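Local coordinates for protein xylooligosaccharide oxidase (Myceliophthora thermophila, PDB 5L6G) that oxidises the C1 hydroxyl of xylose and xylooligosaccharides to lactones with a bicovalently bound FAD, reducing molecular oxygen to hydrogen peroxide, at residues M271-N276 with I377-Y382; T341-S346 with G419-D424; V371-Y376 with L413-F418. One frame throughout, in Å; residues are numbered along the deposited sequence.

Contact 1: residues M271-N276 with I377-Y382. With XYP (beta-D-xylopyranose), chain H.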
loop_
_atom_site.group_PDB
_atom_site.type_symbol
_atom_site.label_atom_id
_atom_site.label_comp_id
_atom_site.label_asym_id
_atom_site.label_seq_id
_atom_site.Cartn_x
_atom_site.Cartn_y
_atom_site.Cartn_z
ATOM N N MET A 271 6.338 -4.025 14.157
ATOM C CA MET A 271 5.380 -4.958 14.764
ATOM C C MET A 271 3.942 -4.614 14.409
ATOM O O MET A 271 3.640 -3.477 14.111
ATOM C CB MET A 271 5.541 -4.977 16.268
ATOM C CG MET A 271 4.904 -6.160 16.969
ATOM S SD MET A 271 5.465 -6.375 18.662
ATOM C CE MET A 271 5.263 -4.710 19.323
ATOM N N ARG A 272 3.091 -5.634 14.431
ATOM C CA ARG A 272 1.668 -5.498 14.217
ATOM C C ARG A 272 0.917 -6.573 15.007
ATOM O O ARG A 272 1.485 -7.591 15.390
ATOM C CB ARG A 272 1.364 -5.690 12.747
ATOM C CG ARG A 272 1.505 -7.142 12.285
ATOM C CD ARG A 272 1.540 -7.208 10.755
ATOM N NE ARG A 272 1.606 -8.568 10.263
ATOM C CZ ARG A 272 1.725 -8.897 8.984
ATOM N NH1 ARG A 272 1.814 -7.957 8.058
ATOM N NH2 ARG A 272 1.780 -10.172 8.637
ATOM N N VAL A 273 -0.353 -6.324 15.250
ATOM C CA VAL A 273 -1.276 -7.361 15.669
ATOM C C VAL A 273 -1.900 -7.938 14.416
ATOM O O VAL A 273 -2.394 -7.192 13.596
ATOM C CB VAL A 273 -2.406 -6.790 16.550
ATOM C CG1 VAL A 273 -3.417 -7.875 16.882
ATOM C CG2 VAL A 273 -1.839 -6.183 17.825
ATOM N N LEU A 274 -1.854 -9.258 14.279
ATOM C CA LEU A 274 -2.675 -9.979 13.314
ATOM C C LEU A 274 -3.726 -10.723 14.101
ATOM O O LEU A 274 -3.398 -11.462 15.007
ATOM C CB LEU A 274 -1.848 -11.001 12.537
ATOM C CG LEU A 274 -2.638 -11.943 11.617
ATOM C CD1 LEU A 274 -3.366 -11.146 10.537
ATOM C CD2 LEU A 274 -1.735 -12.975 10.983
ATOM N N GLY A 275 -4.988 -10.501 13.757
ATOM C CA GLY A 275 -6.095 -11.177 14.395
ATOM C C GLY A 275 -6.929 -11.862 13.347
ATOM O O GLY A 275 -7.124 -11.328 12.257
ATOM N N ASN A 276 -7.375 -13.073 13.658
ATOM C CA ASN A 276 -8.448 -13.717 12.900
ATOM C C ASN A 276 -9.346 -14.414 13.904
ATOM O O ASN A 276 -9.126 -14.283 15.106
ATOM C CB ASN A 276 -7.885 -14.668 11.830
ATOM C CG ASN A 276 -7.018 -15.768 12.397
ATOM O OD1 ASN A 276 -7.433 -16.518 13.272
ATOM N ND2 ASN A 276 -5.788 -15.877 11.883
ATOM N N ILE A 377 -7.789 -9.079 10.678
ATOM C CA ILE A 377 -7.520 -7.682 10.949
ATOM C C ILE A 377 -6.024 -7.532 11.263
ATOM O O ILE A 377 -5.441 -8.327 12.009
ATOM C CB ILE A 377 -8.391 -7.122 12.101
ATOM C CG1 ILE A 377 -8.115 -5.634 12.314
ATOM C CG2 ILE A 377 -8.166 -7.870 13.403
ATOM C CD1 ILE A 377 -9.108 -4.978 13.254
ATOM N N ILE A 378 -5.407 -6.525 10.666
ATOM C CA ILE A 378 -4.044 -6.177 11.020
ATOM C C ILE A 378 -4.089 -4.806 11.681
ATOM O O ILE A 378 -4.741 -3.905 11.185
ATOM C CB ILE A 378 -3.130 -6.173 9.800
ATOM C CG1 ILE A 378 -2.843 -7.606 9.366
ATOM C CG2 ILE A 378 -1.837 -5.426 10.097
ATOM C CD1 ILE A 378 -1.969 -7.700 8.129
ATOM N N ILE A 379 -3.437 -4.670 12.829
ATOM C CA ILE A 379 -3.275 -3.385 13.467
ATOM C C ILE A 379 -1.779 -3.158 13.514
ATOM O O ILE A 379 -1.070 -3.792 14.300
ATOM C CB ILE A 379 -3.860 -3.341 14.910
ATOM C CG1 ILE A 379 -5.310 -3.821 14.926
ATOM C CG2 ILE A 379 -3.785 -1.923 15.475
ATOM C CD1 ILE A 379 -5.721 -4.447 16.230
ATOM N N ASP A 380 -1.291 -2.256 12.673
ATOM C CA ASP A 380 0.142 -2.009 12.609
ATOM C C ASP A 380 0.539 -1.069 13.722
ATOM O O ASP A 380 -0.158 -0.086 13.973
ATOM C CB ASP A 380 0.516 -1.371 11.273
ATOM C CG ASP A 380 0.452 -2.344 10.133
ATOM O OD1 ASP A 380 1.057 -3.419 10.226
ATOM O OD2 ASP A 380 -0.156 -2.020 9.116
ATOM N N MET A 381 1.660 -1.365 14.387
ATOM C CA MET A 381 2.265 -0.405 15.296
ATOM C C MET A 381 2.945 0.659 14.432
ATOM O O MET A 381 4.067 0.512 13.999
ATOM C CB MET A 381 3.271 -1.089 16.256
ATOM C CG MET A 381 2.672 -2.219 17.066
ATOM S SD MET A 381 1.301 -1.819 18.184
ATOM C CE MET A 381 -0.104 -2.239 17.164
ATOM N N TYR A 382 2.227 1.743 14.188
ATOM C CA TYR A 382 2.515 2.635 13.074
ATOM C C TYR A 382 3.246 3.900 13.513
ATOM O O TYR A 382 4.224 4.323 12.891
ATOM C CB TYR A 382 1.177 2.956 12.401
ATOM C CG TYR A 382 1.211 3.974 11.289
ATOM C CD1 TYR A 382 1.092 5.329 11.563
ATOM C CD2 TYR A 382 1.338 3.582 9.977
ATOM C CE1 TYR A 382 1.107 6.268 10.562
ATOM C CE2 TYR A 382 1.342 4.512 8.954
ATOM C CZ TYR A 382 1.235 5.853 9.254
ATOM O OH TYR A 382 1.246 6.769 8.241
HETATM O O1 XYP H . -0.649 -5.527 5.078
HETATM C C1 XYP H . -0.522 -6.649 4.208
HETATM C C2 XYP H . 0.077 -7.820 4.987
HETATM C C3 XYP H . 0.048 -9.101 4.164
HETATM C C4 XYP H . -1.360 -9.357 3.636
HETATM C C5 XYP H . -1.897 -8.127 2.892
HETATM O O2 XYP H . 1.425 -7.484 5.314
HETATM O O3 XYP H . 0.563 -10.206 4.927
HETATM O O4 XYP H . -1.342 -10.444 2.703
HETATM O O5 XYP H . -1.807 -6.951 3.690
HETATM O O HOH W 1 5.945 -1.407 13.143
HETATM O O HOH W 2 2.009 -5.099 8.488
#
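R272 turns its CG into the crowded position between backbone N and carbonyl carbon (chi1 72°) and then runs out extended to NE. I378 (chi1 -74°) sets CG1 anti to its own carbonyl carbon and raises CD1 to one face of that guanidinium. The two side chains rise together from adjacent antiparallel strands, 271-275 and 377-381, in the middle of the eight-stranded sheet of the substrate domain; the N-to-C directions of these short segments lie 166° apart, close to antiparallel. The methyl sits off centre, with R272 NH1 3.8 Å from I378 CD1. The edge of the group is left to polar partners lying in its plane. R272 NH1 donates to O2 of the bound xylose at 2.8 Å, matching its role as a substrate-binding residue, and also to a water at 2.9 Å from the same nitrogen. That water donates a hydrogen bond to D380 OD1 at 2.6 Å, so the arginine and aspartate, side by side on this face, are joined indirectly. Q283 on the next strand accepts from R272 NE, which further fixes the rotation of the guanidinium. On the same face of the sheet L274 places CD1 3.8 Å from I378 CG1. On the reverse face V273 and I379 point the same way against helix 246-261, V273 on L256 and I379 on W253, with V273 CB 4.1 Å from I379 CD1. The backbones of this second pair close a reciprocal ring, V273 N to I379 O and I379 N to V273 O both measuring 2.8 Å.

Contact 2: residues T341-S346 with G419-D424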
loop_
_atom_site.group_PDB
_atom_site.type_symbol
_atom_site.label_atom_id
_atom_site.label_comp_id
_atom_site.label_asym_id
_atom_site.label_seq_id
_atom_site.Cartn_x
_atom_site.Cartn_y
_atom_site.Cartn_z
ATOM N N THR A 341 -10.555 -13.546 -3.704
ATOM C CA THR A 341 -11.880 -12.929 -3.746
ATOM C C THR A 341 -12.148 -12.381 -2.365
ATOM O O THR A 341 -12.168 -13.128 -1.399
ATOM C CB THR A 341 -12.965 -13.944 -4.113
ATOM O OG1 THR A 341 -12.647 -14.538 -5.380
ATOM C CG2 THR A 341 -14.336 -13.294 -4.199
ATOM N N PHE A 342 -12.371 -11.081 -2.262
ATOM C CA PHE A 342 -12.459 -10.469 -0.953
ATOM C C PHE A 342 -13.070 -9.068 -0.982
ATOM O O PHE A 342 -13.220 -8.437 -2.054
ATOM C CB PHE A 342 -11.056 -10.408 -0.321
ATOM C CG PHE A 342 -10.101 -9.511 -1.071
ATOM C CD1 PHE A 342 -9.431 -9.976 -2.189
ATOM C CD2 PHE A 342 -9.897 -8.198 -0.677
ATOM C CE1 PHE A 342 -8.570 -9.147 -2.900
ATOM C CE2 PHE A 342 -9.017 -7.368 -1.380
ATOM C CZ PHE A 342 -8.363 -7.848 -2.490
ATOM N N TYR A 343 -13.406 -8.606 0.228
ATOM C CA TYR A 343 -13.679 -7.205 0.502
ATOM C C TYR A 343 -12.702 -6.756 1.570
ATOM O O TYR A 343 -12.334 -7.543 2.411
ATOM C CB TYR A 343 -15.118 -6.988 0.977
ATOM C CG TYR A 343 -15.428 -5.539 1.281
ATOM C CD1 TYR A 343 -15.173 -4.554 0.360
ATOM C CD2 TYR A 343 -15.998 -5.155 2.486
ATOM C CE1 TYR A 343 -15.455 -3.221 0.620
ATOM C CE2 TYR A 343 -16.295 -3.823 2.756
ATOM C CZ TYR A 343 -16.017 -2.857 1.807
ATOM O OH TYR A 343 -16.286 -1.515 2.037
ATOM N N SER A 344 -12.270 -5.502 1.507
ATOM C CA SER A 344 -11.320 -4.995 2.484
ATOM C C SER A 344 -11.586 -3.548 2.825
ATOM O O SER A 344 -12.133 -2.792 2.025
ATOM C CB SER A 344 -9.891 -5.178 1.973
ATOM O OG SER A 344 -8.946 -4.565 2.820
ATOM N N LYS A 345 -11.255 -3.191 4.060
ATOM C CA LYS A 345 -11.326 -1.820 4.515
ATOM C C LYS A 345 -10.024 -1.509 5.233
ATOM O O LYS A 345 -9.205 -2.410 5.549
ATOM C CB LYS A 345 -12.528 -1.598 5.439
ATOM C CG LYS A 345 -13.880 -1.847 4.797
ATOM C CD LYS A 345 -15.060 -1.413 5.666
ATOM C CE LYS A 345 -15.370 0.079 5.596
ATOM N NZ LYS A 345 -16.078 0.540 4.364
ATOM N N SER A 346 -9.812 -0.219 5.447
ATOM C CA SER A 346 -8.685 0.237 6.211
ATOM C C SER A 346 -9.094 1.338 7.155
ATOM O O SER A 346 -10.222 1.881 7.085
ATOM C CB SER A 346 -7.627 0.775 5.249
ATOM O OG SER A 346 -7.997 2.046 4.769
ATOM N N GLY A 419 -14.788 -18.822 -3.277
ATOM C CA GLY A 419 -16.092 -18.883 -3.925
ATOM C C GLY A 419 -16.638 -17.475 -3.899
ATOM O O GLY A 419 -15.991 -16.566 -3.354
ATOM N N PRO A 420 -17.830 -17.288 -4.468
ATOM C CA PRO A 420 -18.279 -15.943 -4.700
ATOM C C PRO A 420 -18.479 -15.164 -3.395
ATOM O O PRO A 420 -18.914 -15.706 -2.381
ATOM C CB PRO A 420 -19.581 -16.117 -5.505
ATOM C CG PRO A 420 -20.017 -17.509 -5.284
ATOM C CD PRO A 420 -18.792 -18.307 -4.925
ATOM N N TYR A 421 -18.132 -13.891 -3.437
ATOM C CA TYR A 421 -18.280 -13.044 -2.273
ATOM C C TYR A 421 -19.779 -12.737 -2.133
ATOM O O TYR A 421 -20.426 -12.362 -3.102
ATOM C CB TYR A 421 -17.469 -11.770 -2.418
ATOM C CG TYR A 421 -17.485 -10.982 -1.148
ATOM C CD1 TYR A 421 -16.621 -11.293 -0.110
ATOM C CD2 TYR A 421 -18.391 -9.955 -0.970
ATOM C CE1 TYR A 421 -16.651 -10.589 1.078
ATOM C CE2 TYR A 421 -18.435 -9.241 0.197
ATOM C CZ TYR A 421 -17.583 -9.581 1.231
ATOM O OH TYR A 421 -17.651 -8.864 2.378
ATOM N N PRO A 422 -20.337 -12.928 -0.934
ATOM C CA PRO A 422 -21.779 -12.692 -0.749
ATOM C C PRO A 422 -22.124 -11.202 -0.769
ATOM O O PRO A 422 -21.395 -10.396 -0.226
ATOM C CB PRO A 422 -22.044 -13.277 0.623
ATOM C CG PRO A 422 -20.748 -13.098 1.343
ATOM C CD PRO A 422 -19.680 -13.316 0.323
ATOM N N ASP A 423 -23.246 -10.843 -1.385
ATOM C CA ASP A 423 -23.549 -9.427 -1.592
ATOM C C ASP A 423 -23.998 -8.699 -0.339
ATOM O O ASP A 423 -23.999 -7.451 -0.305
ATOM C CB ASP A 423 -24.557 -9.282 -2.736
ATOM C CG ASP A 423 -24.028 -9.879 -3.998
ATOM O OD1 ASP A 423 -23.160 -9.244 -4.619
ATOM O OD2 ASP A 423 -24.405 -11.029 -4.320
ATOM N N ASP A 424 -24.338 -9.469 0.691
ATOM C CA ASP A 424 -24.626 -8.923 2.004
ATOM C C ASP A 424 -23.376 -8.851 2.880
ATOM O O ASP A 424 -23.457 -8.412 4.038
ATOM C CB ASP A 424 -25.665 -9.792 2.699
ATOM C CG ASP A 424 -25.157 -11.196 2.993
ATOM O OD1 ASP A 424 -24.765 -11.950 2.079
ATOM O OD2 ASP A 424 -25.140 -11.553 4.160
#
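G419 and Y421 meet T341 and Y343 where the loop that leaves strand 409-417 bends back over T341-Y343 of strand 341-349, its neighbour in the antiparallel sheet of the substrate domain. No hydrogen bond spans the two segments, so the evidence for the contact is van der Waals geometry, with 200 Å² buried in all. The loop opens with G419, whose positive phi (118°, psi 179°) is a backbone shape readily taken by glycine. Its carbonyl O comes to 3.8 Å from T341 CG2, and S417 OG also hydrogen-bonds to this oxygen. P420 points away, and the contact passes to Y421. This tyrosine has CG anti to its backbone N (chi1 -173°), which directs the ring inward across the strand. T341 CG2 lies at the root of that side chain, 3.9 Å from Y421 CB. Further along, the ring passes the main chain of F342, Y421 CD1 being 4.3 Å from F342 C, and reaches Y343, where Y421 CZ stands 3.6 Å from Y343 CB. Closest of all across the two segments is Y421 OH, 3.4 Å from Y343 CB. The Y421 hydroxyl has D415 on strand 409-417 as its partner, so the polar end of a buried ring is satisfied. Y343 also touches a second bound xylose; its own hydroxyl bonds D453 and receives a hydrogen bond from K345 NZ at 3.1 Å from Y343 OH. Next in sequence, P422 lays its CD against one face of the Y421 ring, 3.5 Å above the plane and toward the rim.

Contact 3: residues V371-Y376 with L413-F418; sequences VRRSWY and LYDRSF. With XYP (beta-D-xylopyranose), chain H.
Y376 and Y414 hold their rings nearly parallel, 8° between planes, yet slid so far apart that they barely overlap, the centroids being 4.8 Å from each other. They stand on one face of an antiparallel ladder between strands 374-376 and 413-417, in the sheet of the substrate domain. Because of the slip, the Y376 ring is covered by a CH-pi contact, with Y414 CB 3.5 Å from its centroid, while Y376 OH lies over the rim of the Y414 ring. F342 stacks on the opposite side of Y414, and E340 takes the Y414 hydroxyl. The torsion of Y376 (chi1 65°) puts CG between backbone N and carbonyl carbon; Y376 OH ends 3.2 Å from C5 of the bound xylose, forming part of the pocket wall.

On the face of D415, R373 reaches in from the loop before strand 374-376 and crosses the aspartate, their flat groups 31° apart. The guanidinium grips the carboxylate side-on, R373 NE to D415 OD1 at 2.7 Å and R373 NH2 to D415 OD2 at 2.8 Å, each oxygen being met on its syn side. V371 CG1 lies over the centre of the guanidinium. Between the faces, Y376 N donates to Y414 O at 2.9 Å, and the return bond runs from Y414 N to Y376 O. Beyond R416, S374 OG meets the F418 ring at its edge, 3.4 Å from F418 CE1.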
loop_
_atom_site.group_PDB
_atom_site.type_symbol
_atom_site.label_atom_id
_atom_site.label_comp_id
_atom_site.label_asym_id
_atom_site.label_seq_id
_atom_site.Cartn_x
_atom_site.Cartn_y
_atom_site.Cartn_z
ATOM N N VAL A 371 -18.390 -14.686 11.873
ATOM C CA VAL A 371 -18.508 -14.594 10.428
ATOM C C VAL A 371 -17.891 -15.827 9.779
ATOM O O VAL A 371 -16.735 -16.179 10.067
ATOM C CB VAL A 371 -17.807 -13.342 9.872
ATOM C CG1 VAL A 371 -17.800 -13.381 8.357
ATOM C CG2 VAL A 371 -18.471 -12.080 10.394
ATOM N N ARG A 372 -18.650 -16.463 8.897
ATOM C CA ARG A 372 -18.274 -17.782 8.378
ATOM C C ARG A 372 -17.452 -17.674 7.088
ATOM O O ARG A 372 -17.621 -18.459 6.150
ATOM C CB ARG A 372 -19.516 -18.666 8.207
ATOM C CG ARG A 372 -20.242 -18.890 9.521
ATOM C CD ARG A 372 -21.599 -19.546 9.351
ATOM N NE ARG A 372 -22.312 -19.515 10.618
ATOM C CZ ARG A 372 -22.533 -20.554 11.427
ATOM N NH1 ARG A 372 -22.114 -21.795 11.123
ATOM N NH2 ARG A 372 -23.190 -20.346 12.568
ATOM N N ARG A 373 -16.531 -16.716 7.088
ATOM C CA ARG A 373 -15.572 -16.519 6.020
ATOM C C ARG A 373 -14.199 -16.238 6.602
ATOM O O ARG A 373 -14.071 -15.853 7.763
ATOM C CB ARG A 373 -15.986 -15.322 5.165
ATOM C CG ARG A 373 -17.325 -15.496 4.485
ATOM C CD ARG A 373 -17.569 -14.334 3.532
ATOM N NE ARG A 373 -17.669 -13.039 4.208
ATOM C CZ ARG A 373 -18.773 -12.552 4.777
ATOM N NH1 ARG A 373 -19.911 -13.274 4.819
ATOM N NH2 ARG A 373 -18.746 -11.344 5.345
ATOM N N SER A 374 -13.176 -16.407 5.777
ATOM C CA SER A 374 -11.792 -16.133 6.168
ATOM C C SER A 374 -11.469 -14.641 6.245
ATOM O O SER A 374 -10.999 -14.032 5.261
ATOM C CB SER A 374 -10.829 -16.776 5.170
ATOM O OG SER A 374 -10.976 -18.170 5.137
ATOM N N TRP A 375 -11.608 -14.067 7.425
ATOM C CA TRP A 375 -11.310 -12.679 7.621
ATOM C C TRP A 375 -10.065 -12.520 8.503
ATOM O O TRP A 375 -9.685 -13.442 9.219
ATOM C CB TRP A 375 -12.505 -11.958 8.224
ATOM C CG TRP A 375 -12.838 -12.432 9.595
ATOM C CD1 TRP A 375 -13.723 -13.405 9.928
ATOM C CD2 TRP A 375 -12.258 -11.978 10.816
ATOM N NE1 TRP A 375 -13.743 -13.583 11.278
ATOM C CE2 TRP A 375 -12.848 -12.715 11.850
ATOM C CE3 TRP A 375 -11.294 -11.010 11.137
ATOM C CZ2 TRP A 375 -12.520 -12.511 13.190
ATOM C CZ3 TRP A 375 -10.966 -10.815 12.435
ATOM C CH2 TRP A 375 -11.577 -11.551 13.459
ATOM N N TYR A 376 -9.406 -11.372 8.390
ATOM C CA TYR A 376 -8.377 -10.990 9.361
ATOM C C TYR A 376 -8.392 -9.495 9.569
ATOM O O TYR A 376 -8.959 -8.746 8.761
ATOM C CB TYR A 376 -6.967 -11.470 8.966
ATOM C CG TYR A 376 -6.362 -10.876 7.699
ATOM C CD1 TYR A 376 -5.797 -9.590 7.703
ATOM C CD2 TYR A 376 -6.302 -11.612 6.519
ATOM C CE1 TYR A 376 -5.221 -9.051 6.556
ATOM C CE2 TYR A 376 -5.712 -11.072 5.367
ATOM C CZ TYR A 376 -5.186 -9.787 5.405
ATOM O OH TYR A 376 -4.612 -9.218 4.280
ATOM N N LEU A 413 -8.400 -4.431 7.252
ATOM C CA LEU A 413 -9.496 -5.344 7.535
ATOM C C LEU A 413 -9.817 -6.071 6.245
ATOM O O LEU A 413 -10.026 -5.457 5.219
ATOM C CB LEU A 413 -10.738 -4.621 8.063
ATOM C CG LEU A 413 -10.652 -3.785 9.354
ATOM C CD1 LEU A 413 -10.058 -2.418 9.104
ATOM C CD2 LEU A 413 -12.025 -3.627 9.998
ATOM N N TYR A 414 -9.847 -7.395 6.306
ATOM C CA TYR A 414 -9.837 -8.212 5.099
ATOM C C TYR A 414 -10.836 -9.328 5.257
ATOM O O TYR A 414 -10.811 -10.048 6.247
ATOM C CB TYR A 414 -8.442 -8.779 4.899
ATOM C CG TYR A 414 -8.073 -9.192 3.496
ATOM C CD1 TYR A 414 -7.452 -8.295 2.635
ATOM C CD2 TYR A 414 -8.260 -10.491 3.052
ATOM C CE1 TYR A 414 -7.072 -8.668 1.357
ATOM C CE2 TYR A 414 -7.875 -10.872 1.766
ATOM C CZ TYR A 414 -7.269 -9.948 0.935
ATOM O OH TYR A 414 -6.849 -10.300 -0.319
ATOM N N ASP A 415 -11.700 -9.498 4.265
ATOM C CA ASP A 415 -12.822 -10.439 4.365
ATOM C C ASP A 415 -12.858 -11.228 3.056
ATOM O O ASP A 415 -13.290 -10.716 2.032
ATOM C CB ASP A 415 -14.106 -9.647 4.622
ATOM C CG ASP A 415 -15.361 -10.491 4.590
ATOM O OD1 ASP A 415 -15.273 -11.757 4.600
ATOM O OD2 ASP A 415 -16.468 -9.864 4.555
ATOM N N ARG A 416 -12.357 -12.459 3.104
ATOM C CA ARG A 416 -12.037 -13.242 1.910
ATOM C C ARG A 416 -12.986 -14.423 1.809
ATOM O O ARG A 416 -13.242 -15.086 2.813
ATOM C CB ARG A 416 -10.602 -13.765 1.998
ATOM C CG ARG A 416 -10.198 -14.682 0.859
ATOM C CD ARG A 416 -8.789 -15.213 1.055
ATOM N NE ARG A 416 -8.365 -16.032 -0.080
ATOM C CZ ARG A 416 -7.188 -16.652 -0.152
ATOM N NH1 ARG A 416 -6.313 -16.579 0.847
ATOM N NH2 ARG A 416 -6.899 -17.386 -1.213
ATOM N N SER A 417 -13.518 -14.669 0.620
ATOM C CA SER A 417 -14.348 -15.850 0.403
ATOM C C SER A 417 -13.636 -16.783 -0.561
ATOM O O SER A 417 -12.886 -16.313 -1.424
ATOM C CB SER A 417 -15.721 -15.460 -0.165
ATOM O OG SER A 417 -15.609 -14.777 -1.392
ATOM N N PHE A 418 -13.843 -18.094 -0.385
ATOM C CA PHE A 418 -13.376 -19.088 -1.350
ATOM C C PHE A 418 -14.576 -19.504 -2.188
ATOM O O PHE A 418 -15.297 -20.435 -1.867
ATOM C CB PHE A 418 -12.775 -20.287 -0.648
ATOM C CG PHE A 418 -11.487 -19.993 0.038
ATOM C CD1 PHE A 418 -11.469 -19.507 1.329
ATOM C CD2 PHE A 418 -10.276 -20.181 -0.614
ATOM C CE1 PHE A 418 -10.268 -19.225 1.969
ATOM C CE2 PHE A 418 -9.066 -19.912 0.028
ATOM C CZ PHE A 418 -9.066 -19.431 1.320
HETATM O O1 XYP H . -0.649 -5.527 5.078
HETATM C C1 XYP H . -0.522 -6.649 4.208
HETATM C C2 XYP H . 0.077 -7.820 4.987
HETATM C C3 XYP H . 0.048 -9.101 4.164
HETATM C C4 XYP H . -1.360 -9.357 3.636
HETATM C C5 XYP H . -1.897 -8.127 2.892
HETATM O O2 XYP H . 1.425 -7.484 5.314
HETATM O O3 XYP H . 0.563 -10.206 4.927
HETATM O O4 XYP H . -1.342 -10.444 2.703
HETATM O O5 XYP H . -1.807 -6.951 3.690
#

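Overall arrangement
All three contacts belong to one antiparallel sheet, in the strand order 269-275, 374-381, 409-417, 341-349. Contacts 1 and 3 share strand 374-381 and abut, G275 O lying 3.3 Å from Y376 CB; their centres are 16 Å apart. Both reach the same xylose: R272 hydrogen-bonds to it, I378 and Y376 pack against it, and T154, E412 and Y451 also hydrogen-bond to it. The nearest atoms of the R272 side chain and the FAD are about 6 Å apart. Contacts 3 and 2, with centres 7 Å apart, are joined by K345 O to L413 N at 2.8 Å and by Y421 OH to D415 OD2 at 2.7 Å. Contact 2 borders a separate xylose site at Y343.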